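Local coordinates for disulfide bond forming protein (DsbF) (Mycobacterium tuberculosis, PDB 3IOS), which probably oxidises reduced, unfolded secreted proteins to form their disulfide bonds, as an extracellular thiol oxidase of the thioredoxin family, at residues K40-C54 / W108-V122. Residues are numbered along the deposited sequence; the frame is centred on the assembly and turned at random.
Sequences KPAVLWFWAPWCPTC and WANFGVTQQPAYAFV
Trp108 offers the face of its indole to the edge of Phe46, an edge-to-face pair with planes at 81°, on one side of the central sheet of this thioredoxin fold; its NE1 is bonded to Val76 O on the neighbouring strand. Phe111, just past the end of helix 106-110, makes an offset edge-to-face pair with the same phenyl ring, whose edge is directed toward it, while Leu44 CD1 touches Phe111 CZ. Val113 then covers a face of Phe46: CG2, the branch anti to the carbonyl carbon, sits almost on the ring normal, 3.8 Å from the centroid. Phe46 thus packs between strand 42-47 and the connection after helix 106-110.

Gln116 comes next, beside the CxxC motif at the start of helix 52-67, whose Cys51 and Cys54 can form the redox disulfide. Both cysteines were modelled in two conformers; in the one described here the sulfurs are 3.7 Å apart, unbonded, and the sulfur contacts hold for it alone. Bent at chi2 (-54°), Gln116 lays CG against both sulfurs, and its NE2 donates to Cys51 SG over 3.3 Å, the sulfur close to the amide plane. NE2 also lies 3.4 Å from Trp50 CH2, the two side chains crossing at about a right angle. Pro117, the family's cis-proline, rests CB on Cys54 SG and CG on Thr53 CG2.

From Ala118 the chain runs antiparallel to strand 42-47. Ala118 CB comes near Phe46 CD1, Ala120 CB meets the ring edge at CE1, and Leu44 and Ala120 exchange two backbone bonds of 2.8 Å between N and O. On the other side of the sheet Tyr119 lies alongside Trp45, nearly parallel but slid apart, its OH bonded to Glu57 of helix 52-67; Phe121 lies beside Val43, CD2 against CG2, and packs on Leu140 and Arg143 of helix 137-147. Val122 closes the pairing: Ala42 N reaches Val122 O at 2.9 Å, in the carbonyl plane.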
ATOM      1  N   LYS A  40      11.140   6.418   7.852  1.00 22.70           N
ATOM      2  CA  LYS A  40      10.738   7.193   6.693  1.00 22.81           C
ATOM      3  C   LYS A  40       9.222   7.180   6.560  1.00 20.91           C
ATOM      4  O   LYS A  40       8.552   6.289   7.075  1.00 19.53           O
ATOM      5  CB  LYS A  40      11.383   6.606   5.436  1.00 27.75           C
ATOM      6  CG  LYS A  40      10.959   5.177   5.144  1.00 30.79           C
ATOM      7  CD  LYS A  40      11.965   4.457   4.255  1.00 32.86           C
ATOM      8  CE  LYS A  40      13.286   4.248   4.981  1.00 34.05           C
ATOM      9  NZ  LYS A  40      14.210   3.361   4.223  1.00 35.54           N
ATOM     10  N   PRO A  41       8.658   8.191   5.891  1.00 18.14           N
ATOM     11  CA  PRO A  41       7.204   8.220   5.733  1.00 17.67           C
ATOM     12  C   PRO A  41       6.796   7.175   4.703  1.00 16.56           C
ATOM     13  O   PRO A  41       7.461   7.009   3.683  1.00 17.28           O
ATOM     14  CB  PRO A  41       6.942   9.647   5.260  1.00 19.25           C
ATOM     15  CG  PRO A  41       8.176   9.949   4.453  1.00 19.69           C
ATOM     16  CD  PRO A  41       9.278   9.401   5.321  1.00 19.71           C
ATOM     17  N   ALA A  42       5.720   6.449   4.978  1.00 14.58           N
ATOM     18  CA  ALA A  42       5.272   5.437   4.036  1.00 12.60           C
ATOM     19  C   ALA A  42       3.764   5.302   4.041  1.00 12.40           C
ATOM     20  O   ALA A  42       3.092   5.649   5.012  1.00 13.90           O
ATOM     21  CB  ALA A  42       5.921   4.086   4.366  1.00 13.96           C
ATOM     22  N   VAL A  43       3.232   4.821   2.928  1.00 11.18           N
ATOM     23  CA  VAL A  43       1.800   4.604   2.818  1.00 12.04           C
ATOM     24  C   VAL A  43       1.581   3.234   2.208  1.00 12.43           C
ATOM     25  O   VAL A  43       2.113   2.941   1.141  1.00 12.59           O
ATOM     26  CB  VAL A  43       1.127   5.640   1.903  1.00 13.65           C
ATOM     27  CG1 VAL A  43      -0.355   5.308   1.752  1.00 15.15           C
ATOM     28  CG2 VAL A  43       1.300   7.033   2.480  1.00 15.95           C
ATOM     29  N   LEU A  44       0.822   2.392   2.898  1.00 11.42           N
ATOM     30  CA  LEU A  44       0.505   1.076   2.366  1.00 12.87           C
ATOM     31  C   LEU A  44      -0.941   1.142   1.904  1.00 11.90           C
ATOM     32  O   LEU A  44      -1.838   1.524   2.658  1.00 14.23           O
ATOM     33  CB  LEU A  44       0.687  -0.013   3.430  1.00 13.03           C
ATOM     34  CG  LEU A  44       2.156  -0.246   3.805  1.00 14.83           C
ATOM     35  CD1 LEU A  44       2.436   0.395   5.158  1.00 17.68           C
ATOM     36  CD2 LEU A  44       2.464  -1.734   3.848  1.00 16.37           C
ATOM     37  N   TRP A  45      -1.156   0.792   0.643  1.00 10.85           N
ATOM     38  CA  TRP A  45      -2.477   0.817   0.047  1.00 11.76           C
ATOM     39  C   TRP A  45      -2.929  -0.618  -0.203  1.00 12.60           C
ATOM     40  O   TRP A  45      -2.346  -1.326  -1.026  1.00 12.21           O
ATOM     41  CB  TRP A  45      -2.403   1.620  -1.253  1.00 12.90           C
ATOM     42  CG  TRP A  45      -3.574   1.502  -2.155  1.00 12.77           C
ATOM     43  CD1 TRP A  45      -4.889   1.637  -1.820  1.00 14.51           C
ATOM     44  CD2 TRP A  45      -3.541   1.265  -3.566  1.00 12.84           C
ATOM     45  NE1 TRP A  45      -5.677   1.501  -2.933  1.00 15.37           N
ATOM     46  CE2 TRP A  45      -4.875   1.273  -4.020  1.00 15.26           C
ATOM     47  CE3 TRP A  45      -2.512   1.053  -4.492  1.00 14.64           C
ATOM     48  CZ2 TRP A  45      -5.214   1.070  -5.367  1.00 15.11           C
ATOM     49  CZ3 TRP A  45      -2.849   0.852  -5.835  1.00 16.61           C
ATOM     50  CH2 TRP A  45      -4.189   0.863  -6.255  1.00 17.04           C
ATOM     51  N   PHE A  46      -3.971  -1.033   0.513  1.00 11.67           N
ATOM     52  CA  PHE A  46      -4.487  -2.392   0.391  1.00 12.93           C
ATOM     53  C   PHE A  46      -5.561  -2.442  -0.678  1.00 12.10           C
ATOM     54  O   PHE A  46      -6.570  -1.737  -0.596  1.00 14.15           O
ATOM     55  CB  PHE A  46      -5.039  -2.853   1.741  1.00 13.92           C
ATOM     56  CG  PHE A  46      -4.030  -2.782   2.853  1.00 14.35           C
ATOM     57  CD1 PHE A  46      -3.706  -1.562   3.447  1.00 13.76           C
ATOM     58  CD2 PHE A  46      -3.365  -3.930   3.276  1.00 14.26           C
ATOM     59  CE1 PHE A  46      -2.736  -1.491   4.445  1.00 13.36           C
ATOM     60  CE2 PHE A  46      -2.394  -3.866   4.273  1.00 16.87           C
ATOM     61  CZ  PHE A  46      -2.079  -2.643   4.856  1.00 15.54           C
ATOM     62  N   TRP A  47      -5.332  -3.271  -1.693  1.00 11.84           N
ATOM     63  CA  TRP A  47      -6.271  -3.388  -2.803  1.00 11.93           C
ATOM     64  C   TRP A  47      -6.496  -4.818  -3.270  1.00 12.82           C
ATOM     65  O   TRP A  47      -5.730  -5.722  -2.938  1.00 13.48           O
ATOM     66  CB  TRP A  47      -5.796  -2.538  -4.001  1.00 12.45           C
ATOM     67  CG  TRP A  47      -4.426  -2.878  -4.568  1.00 12.33           C
ATOM     68  CD1 TRP A  47      -3.220  -2.368  -4.176  1.00 10.18           C
ATOM     69  CD2 TRP A  47      -4.147  -3.765  -5.660  1.00 11.52           C
ATOM     70  NE1 TRP A  47      -2.208  -2.873  -4.964  1.00 12.11           N
ATOM     71  CE2 TRP A  47      -2.750  -3.729  -5.887  1.00 11.21           C
ATOM     72  CE3 TRP A  47      -4.944  -4.574  -6.481  1.00 12.66           C
ATOM     73  CZ2 TRP A  47      -2.131  -4.483  -6.884  1.00 14.74           C
ATOM     74  CZ3 TRP A  47      -4.325  -5.327  -7.478  1.00 13.94           C
ATOM     75  CH2 TRP A  47      -2.935  -5.269  -7.675  1.00 14.31           C
ATOM     76  N   ALA A  48      -7.577  -5.009  -4.020  1.00 12.55           N
ATOM     77  CA  ALA A  48      -7.932  -6.307  -4.600  1.00 15.63           C
ATOM     78  C   ALA A  48      -8.180  -5.973  -6.070  1.00 15.16           C
ATOM     79  O   ALA A  48      -8.827  -4.978  -6.381  1.00 13.43           O
ATOM     80  CB  ALA A  48      -9.199  -6.863  -3.948  1.00 13.84           C
ATOM     81  N   PRO A  49      -7.676  -6.806  -6.992  1.00 15.93           N
ATOM     82  CA  PRO A  49      -7.835  -6.579  -8.433  1.00 15.70           C
ATOM     83  C   PRO A  49      -9.262  -6.416  -8.946  1.00 16.07           C
ATOM     84  O   PRO A  49      -9.508  -5.646  -9.876  1.00 16.95           O
ATOM     85  CB  PRO A  49      -7.157  -7.804  -9.059  1.00 18.11           C
ATOM     86  CG  PRO A  49      -6.236  -8.297  -7.995  1.00 20.32           C
ATOM     87  CD  PRO A  49      -7.021  -8.099  -6.739  1.00 15.80           C
ATOM     88  N   TRP A  50     -10.192  -7.145  -8.338  1.00 16.04           N
ATOM     89  CA  TRP A  50     -11.590  -7.125  -8.749  1.00 18.08           C
ATOM     90  C   TRP A  50     -12.414  -6.029  -8.096  1.00 19.48           C
ATOM     91  O   TRP A  50     -13.617  -5.891  -8.392  1.00 18.81           O
ATOM     92  CB  TRP A  50     -12.215  -8.489  -8.450  1.00 17.86           C
ATOM     93  CG  TRP A  50     -11.885  -8.970  -7.067  1.00 16.98           C
ATOM     94  CD1 TRP A  50     -10.926  -9.874  -6.718  1.00 16.13           C
ATOM     95  CD2 TRP A  50     -12.459  -8.500  -5.842  1.00 17.71           C
ATOM     96  NE1 TRP A  50     -10.863  -9.997  -5.352  1.00 16.50           N
ATOM     97  CE2 TRP A  50     -11.800  -9.170  -4.789  1.00 17.25           C
ATOM     98  CE3 TRP A  50     -13.477  -7.586  -5.531  1.00 17.71           C
ATOM     99  CZ2 TRP A  50     -12.108  -8.941  -3.444  1.00 19.52           C
ATOM    100  CZ3 TRP A  50     -13.783  -7.357  -4.195  1.00 19.72           C
ATOM    101  CH2 TRP A  50     -13.104  -8.040  -3.168  1.00 18.99           C
ATOM    102  N   CYS A  51     -11.833  -5.244  -7.230  1.00 18.04           N
ATOM    103  CA  CYS A  51     -12.575  -4.218  -6.553  1.00 19.58           C
ATOM    104  C   CYS A  51     -12.708  -2.939  -7.390  1.00 20.13           C
ATOM    105  O   CYS A  51     -11.700  -2.256  -7.678  1.00 19.10           O
ATOM    106  CB  CYS A  51     -11.725  -3.986  -5.236  0.50 19.82           C
ATOM    107  SG  CYS A  51     -12.711  -2.795  -4.170  0.50 25.85           S
ATOM    108  N   PRO A  52     -13.928  -2.612  -7.756  1.00 20.35           N
ATOM    109  CA  PRO A  52     -14.186  -1.411  -8.524  1.00 20.59           C
ATOM    110  C   PRO A  52     -13.741  -0.130  -7.881  1.00 20.64           C
ATOM    111  O   PRO A  52     -13.333   0.806  -8.570  1.00 20.96           O
ATOM    112  CB  PRO A  52     -15.698  -1.483  -8.764  1.00 23.38           C
ATOM    113  CG  PRO A  52     -16.196  -2.200  -7.554  1.00 23.91           C
ATOM    114  CD  PRO A  52     -15.177  -3.301  -7.389  1.00 22.39           C
ATOM    115  N   THR A  53     -13.823  -0.085  -6.562  1.00 19.19           N
ATOM    116  CA  THR A  53     -13.397   1.101  -5.836  1.00 20.24           C
ATOM    117  C   THR A  53     -11.879   1.228  -5.952  1.00 19.48           C
ATOM    118  O   THR A  53     -11.359   2.326  -6.154  1.00 19.25           O
ATOM    119  CB  THR A  53     -13.810   1.027  -4.355  1.00 22.88           C
ATOM    120  OG1 THR A  53     -15.237   0.918  -4.269  1.00 25.42           O
ATOM    121  CG2 THR A  53     -13.361   2.270  -3.607  1.00 24.26           C
ATOM    122  N   CYS A  54     -11.165   0.110  -5.831  1.00 17.36           N
ATOM    123  CA  CYS A  54      -9.710   0.149  -5.964  1.00 16.44           C
ATOM    124  C   CYS A  54      -9.299   0.528  -7.369  1.00 16.23           C
ATOM    125  O   CYS A  54      -8.310   1.229  -7.567  1.00 16.34           O
ATOM    126  CB  CYS A  54      -9.101  -1.201  -5.623  0.50 16.14           C
ATOM    127  SG  CYS A  54      -9.224  -1.612  -3.860  0.50 19.49           S
ATOM    128  N   TRP A 108      -2.080  -8.301   4.988  1.00 15.02           N
ATOM    129  CA  TRP A 108      -3.354  -7.704   5.361  1.00 15.87           C
ATOM    130  C   TRP A 108      -3.643  -8.011   6.826  1.00 17.59           C
ATOM    131  O   TRP A 108      -4.074  -7.142   7.584  1.00 17.24           O
ATOM    132  CB  TRP A 108      -4.491  -8.269   4.511  1.00 16.42           C
ATOM    133  CG  TRP A 108      -4.630  -7.641   3.165  1.00 16.92           C
ATOM    134  CD1 TRP A 108      -3.623  -7.247   2.333  1.00 16.59           C
ATOM    135  CD2 TRP A 108      -5.850  -7.407   2.460  1.00 16.26           C
ATOM    136  NE1 TRP A 108      -4.142  -6.785   1.144  1.00 15.64           N
ATOM    137  CE2 TRP A 108      -5.508  -6.877   1.195  1.00 15.53           C
ATOM    138  CE3 TRP A 108      -7.202  -7.604   2.770  1.00 17.21           C
ATOM    139  CZ2 TRP A 108      -6.472  -6.536   0.241  1.00 15.82           C
ATOM    140  CZ3 TRP A 108      -8.163  -7.264   1.819  1.00 17.64           C
ATOM    141  CH2 TRP A 108      -7.788  -6.739   0.569  1.00 16.66           C
ATOM    142  N   ALA A 109      -3.401  -9.260   7.219  1.00 19.62           N
ATOM    143  CA  ALA A 109      -3.652  -9.686   8.592  1.00 22.65           C
ATOM    144  C   ALA A 109      -2.828  -8.868   9.576  1.00 22.97           C
ATOM    145  O   ALA A 109      -3.311  -8.474  10.639  1.00 22.78           O
ATOM    146  CB  ALA A 109      -3.329 -11.165   8.739  1.00 23.17           C
ATOM    147  N   ASN A 110      -1.581  -8.609   9.206  1.00 22.38           N
ATOM    148  CA  ASN A 110      -0.674  -7.844  10.046  1.00 21.73           C
ATOM    149  C   ASN A 110      -1.179  -6.437  10.357  1.00 22.46           C
ATOM    150  O   ASN A 110      -0.830  -5.861  11.387  1.00 22.55           O
ATOM    151  CB  ASN A 110       0.695  -7.752   9.381  1.00 22.07           C
ATOM    152  CG  ASN A 110       1.688  -6.984  10.217  1.00 25.10           C
ATOM    153  OD1 ASN A 110       2.165  -7.475  11.223  1.00 24.94           O
ATOM    154  ND2 ASN A 110       1.986  -5.758   9.813  1.00 24.84           N
ATOM    155  N   PHE A 111      -1.999  -5.883   9.471  1.00 18.75           N
ATOM    156  CA  PHE A 111      -2.526  -4.539   9.667  1.00 18.80           C
ATOM    157  C   PHE A 111      -4.001  -4.537  10.039  1.00 20.51           C
ATOM    158  O   PHE A 111      -4.640  -3.485  10.087  1.00 20.68           O
ATOM    159  CB  PHE A 111      -2.307  -3.708   8.400  1.00 17.67           C
ATOM    160  CG  PHE A 111      -0.882  -3.276   8.197  1.00 16.37           C
ATOM    161  CD1 PHE A 111      -0.402  -2.118   8.806  1.00 17.08           C
ATOM    162  CD2 PHE A 111      -0.018  -4.027   7.410  1.00 16.98           C
ATOM    163  CE1 PHE A 111       0.921  -1.716   8.633  1.00 17.40           C
ATOM    164  CE2 PHE A 111       1.312  -3.635   7.229  1.00 16.98           C
ATOM    165  CZ  PHE A 111       1.779  -2.475   7.844  1.00 18.16           C
ATOM    166  N   GLY A 112      -4.540  -5.723  10.299  1.00 22.61           N
ATOM    167  CA  GLY A 112      -5.941  -5.834  10.661  1.00 21.07           C
ATOM    168  C   GLY A 112      -6.883  -5.450   9.536  1.00 20.63           C
ATOM    169  O   GLY A 112      -8.004  -4.999   9.781  1.00 22.08           O
ATOM    170  N   VAL A 113      -6.432  -5.615   8.297  1.00 18.89           N
ATOM    171  CA  VAL A 113      -7.259  -5.276   7.144  1.00 19.14           C
ATOM    172  C   VAL A 113      -7.973  -6.522   6.639  1.00 20.24           C
ATOM    173  O   VAL A 113      -7.340  -7.512   6.274  1.00 19.93           O
ATOM    174  CB  VAL A 113      -6.412  -4.674   5.998  1.00 18.37           C
ATOM    175  CG1 VAL A 113      -7.287  -4.430   4.772  1.00 18.50           C
ATOM    176  CG2 VAL A 113      -5.780  -3.364   6.452  1.00 20.61           C
ATOM    177  N   THR A 114      -9.300  -6.469   6.630  1.00 23.54           N
ATOM    178  CA  THR A 114     -10.096  -7.596   6.171  1.00 25.95           C
ATOM    179  C   THR A 114     -10.831  -7.243   4.888  1.00 27.86           C
ATOM    180  O   THR A 114     -11.242  -8.128   4.135  1.00 31.65           O
ATOM    181  CB  THR A 114     -11.119  -8.024   7.241  1.00 26.11           C
ATOM    182  OG1 THR A 114     -11.894  -6.890   7.645  1.00 25.55           O
ATOM    183  CG2 THR A 114     -10.404  -8.603   8.453  1.00 26.83           C
ATOM    184  N   GLN A 115     -10.982  -5.948   4.634  1.00 29.63           N
ATOM    185  CA  GLN A 115     -11.675  -5.484   3.441  1.00 31.18           C
ATOM    186  C   GLN A 115     -10.990  -4.288   2.795  1.00 28.67           C
ATOM    187  O   GLN A 115     -10.473  -3.407   3.478  1.00 27.59           O
ATOM    188  CB  GLN A 115     -13.115  -5.103   3.782  1.00 33.72           C
ATOM    189  CG  GLN A 115     -13.935  -6.228   4.379  1.00 38.53           C
ATOM    190  CD  GLN A 115     -15.306  -5.759   4.826  1.00 39.70           C
ATOM    191  OE1 GLN A 115     -16.104  -5.283   4.019  1.00 41.29           O
ATOM    192  NE2 GLN A 115     -15.584  -5.890   6.119  1.00 41.88           N
ATOM    193  N   GLN A 116     -10.999  -4.260   1.471  1.00 27.46           N
ATOM    194  CA  GLN A 116     -10.395  -3.160   0.740  1.00 26.06           C
ATOM    195  C   GLN A 116     -11.503  -2.205   0.316  1.00 25.92           C
ATOM    196  O   GLN A 116     -12.672  -2.582   0.259  1.00 28.34           O
ATOM    197  CB  GLN A 116      -9.662  -3.679  -0.500  1.00 24.90           C
ATOM    198  CG  GLN A 116     -10.573  -4.108  -1.638  1.00 25.10           C
ATOM    199  CD  GLN A 116     -11.610  -5.123  -1.204  1.00 26.81           C
ATOM    200  OE1 GLN A 116     -11.305  -6.055  -0.461  1.00 27.10           O
ATOM    201  NE2 GLN A 116     -12.840  -4.952  -1.674  1.00 27.74           N
ATOM    202  N   PRO A 117     -11.146  -0.949   0.028  1.00 24.80           N
ATOM    203  CA  PRO A 117      -9.761  -0.488   0.111  1.00 23.21           C
ATOM    204  C   PRO A 117      -9.422  -0.031   1.524  1.00 20.83           C
ATOM    205  O   PRO A 117     -10.311   0.211   2.343  1.00 18.59           O
ATOM    206  CB  PRO A 117      -9.729   0.660  -0.887  1.00 25.73           C
ATOM    207  CG  PRO A 117     -11.079   1.273  -0.696  1.00 25.87           C
ATOM    208  CD  PRO A 117     -11.999   0.066  -0.621  1.00 26.68           C
ATOM    209  N   ALA A 118      -8.129   0.062   1.805  1.00 17.47           N
ATOM    210  CA  ALA A 118      -7.658   0.521   3.102  1.00 17.13           C
ATOM    211  C   ALA A 118      -6.294   1.152   2.895  1.00 16.40           C
ATOM    212  O   ALA A 118      -5.616   0.883   1.896  1.00 15.26           O
ATOM    213  CB  ALA A 118      -7.563  -0.637   4.086  1.00 16.79           C
ATOM    214  N   TYR A 119      -5.904   2.001   3.838  1.00 14.30           N
ATOM    215  CA  TYR A 119      -4.624   2.691   3.774  1.00 13.87           C
ATOM    216  C   TYR A 119      -3.946   2.659   5.134  1.00 16.55           C
ATOM    217  O   TYR A 119      -4.598   2.854   6.159  1.00 18.74           O
ATOM    218  CB  TYR A 119      -4.842   4.155   3.372  1.00 14.31           C
ATOM    219  CG  TYR A 119      -5.385   4.342   1.982  1.00 14.63           C
ATOM    220  CD1 TYR A 119      -4.531   4.613   0.916  1.00 14.96           C
ATOM    221  CD2 TYR A 119      -6.749   4.212   1.722  1.00 16.17           C
ATOM    222  CE1 TYR A 119      -5.016   4.748  -0.377  1.00 17.32           C
ATOM    223  CE2 TYR A 119      -7.246   4.342   0.428  1.00 16.17           C
ATOM    224  CZ  TYR A 119      -6.371   4.610  -0.616  1.00 17.73           C
ATOM    225  OH  TYR A 119      -6.845   4.740  -1.900  1.00 22.06           O
ATOM    226  N   ALA A 120      -2.645   2.395   5.151  1.00 12.28           N
ATOM    227  CA  ALA A 120      -1.910   2.410   6.408  1.00 13.31           C
ATOM    228  C   ALA A 120      -0.883   3.519   6.273  1.00 15.10           C
ATOM    229  O   ALA A 120      -0.052   3.495   5.364  1.00 15.63           O
ATOM    230  CB  ALA A 120      -1.228   1.077   6.657  1.00 15.60           C
ATOM    231  N   PHE A 121      -0.958   4.508   7.158  1.00 14.66           N
ATOM    232  CA  PHE A 121      -0.019   5.619   7.114  1.00 14.64           C
ATOM    233  C   PHE A 121       1.045   5.421   8.177  1.00 16.28           C
ATOM    234  O   PHE A 121       0.742   5.232   9.353  1.00 17.30           O
ATOM    235  CB  PHE A 121      -0.760   6.951   7.305  1.00 14.41           C
ATOM    236  CG  PHE A 121      -1.781   7.220   6.231  1.00 14.22           C
ATOM    237  CD1 PHE A 121      -3.082   6.739   6.348  1.00 16.44           C
ATOM    238  CD2 PHE A 121      -1.417   7.884   5.062  1.00 15.16           C
ATOM    239  CE1 PHE A 121      -4.005   6.914   5.315  1.00 15.58           C
ATOM    240  CE2 PHE A 121      -2.334   8.061   4.026  1.00 14.78           C
ATOM    241  CZ  PHE A 121      -3.631   7.573   4.154  1.00 15.74           C
ATOM    242  N   VAL A 122       2.297   5.438   7.737  1.00 14.68           N
ATOM    243  CA  VAL A 122       3.427   5.235   8.625  1.00 15.69           C
ATOM    244  C   VAL A 122       4.278   6.491   8.689  1.00 16.02           C
ATOM    245  O   VAL A 122       4.794   6.934   7.667  1.00 15.74           O
ATOM    246  CB  VAL A 122       4.310   4.084   8.109  1.00 16.63           C
ATOM    247  CG1 VAL A 122       5.412   3.789   9.109  1.00 16.63           C
ATOM    248  CG2 VAL A 122       3.454   2.847   7.850  1.00 18.22           C
TER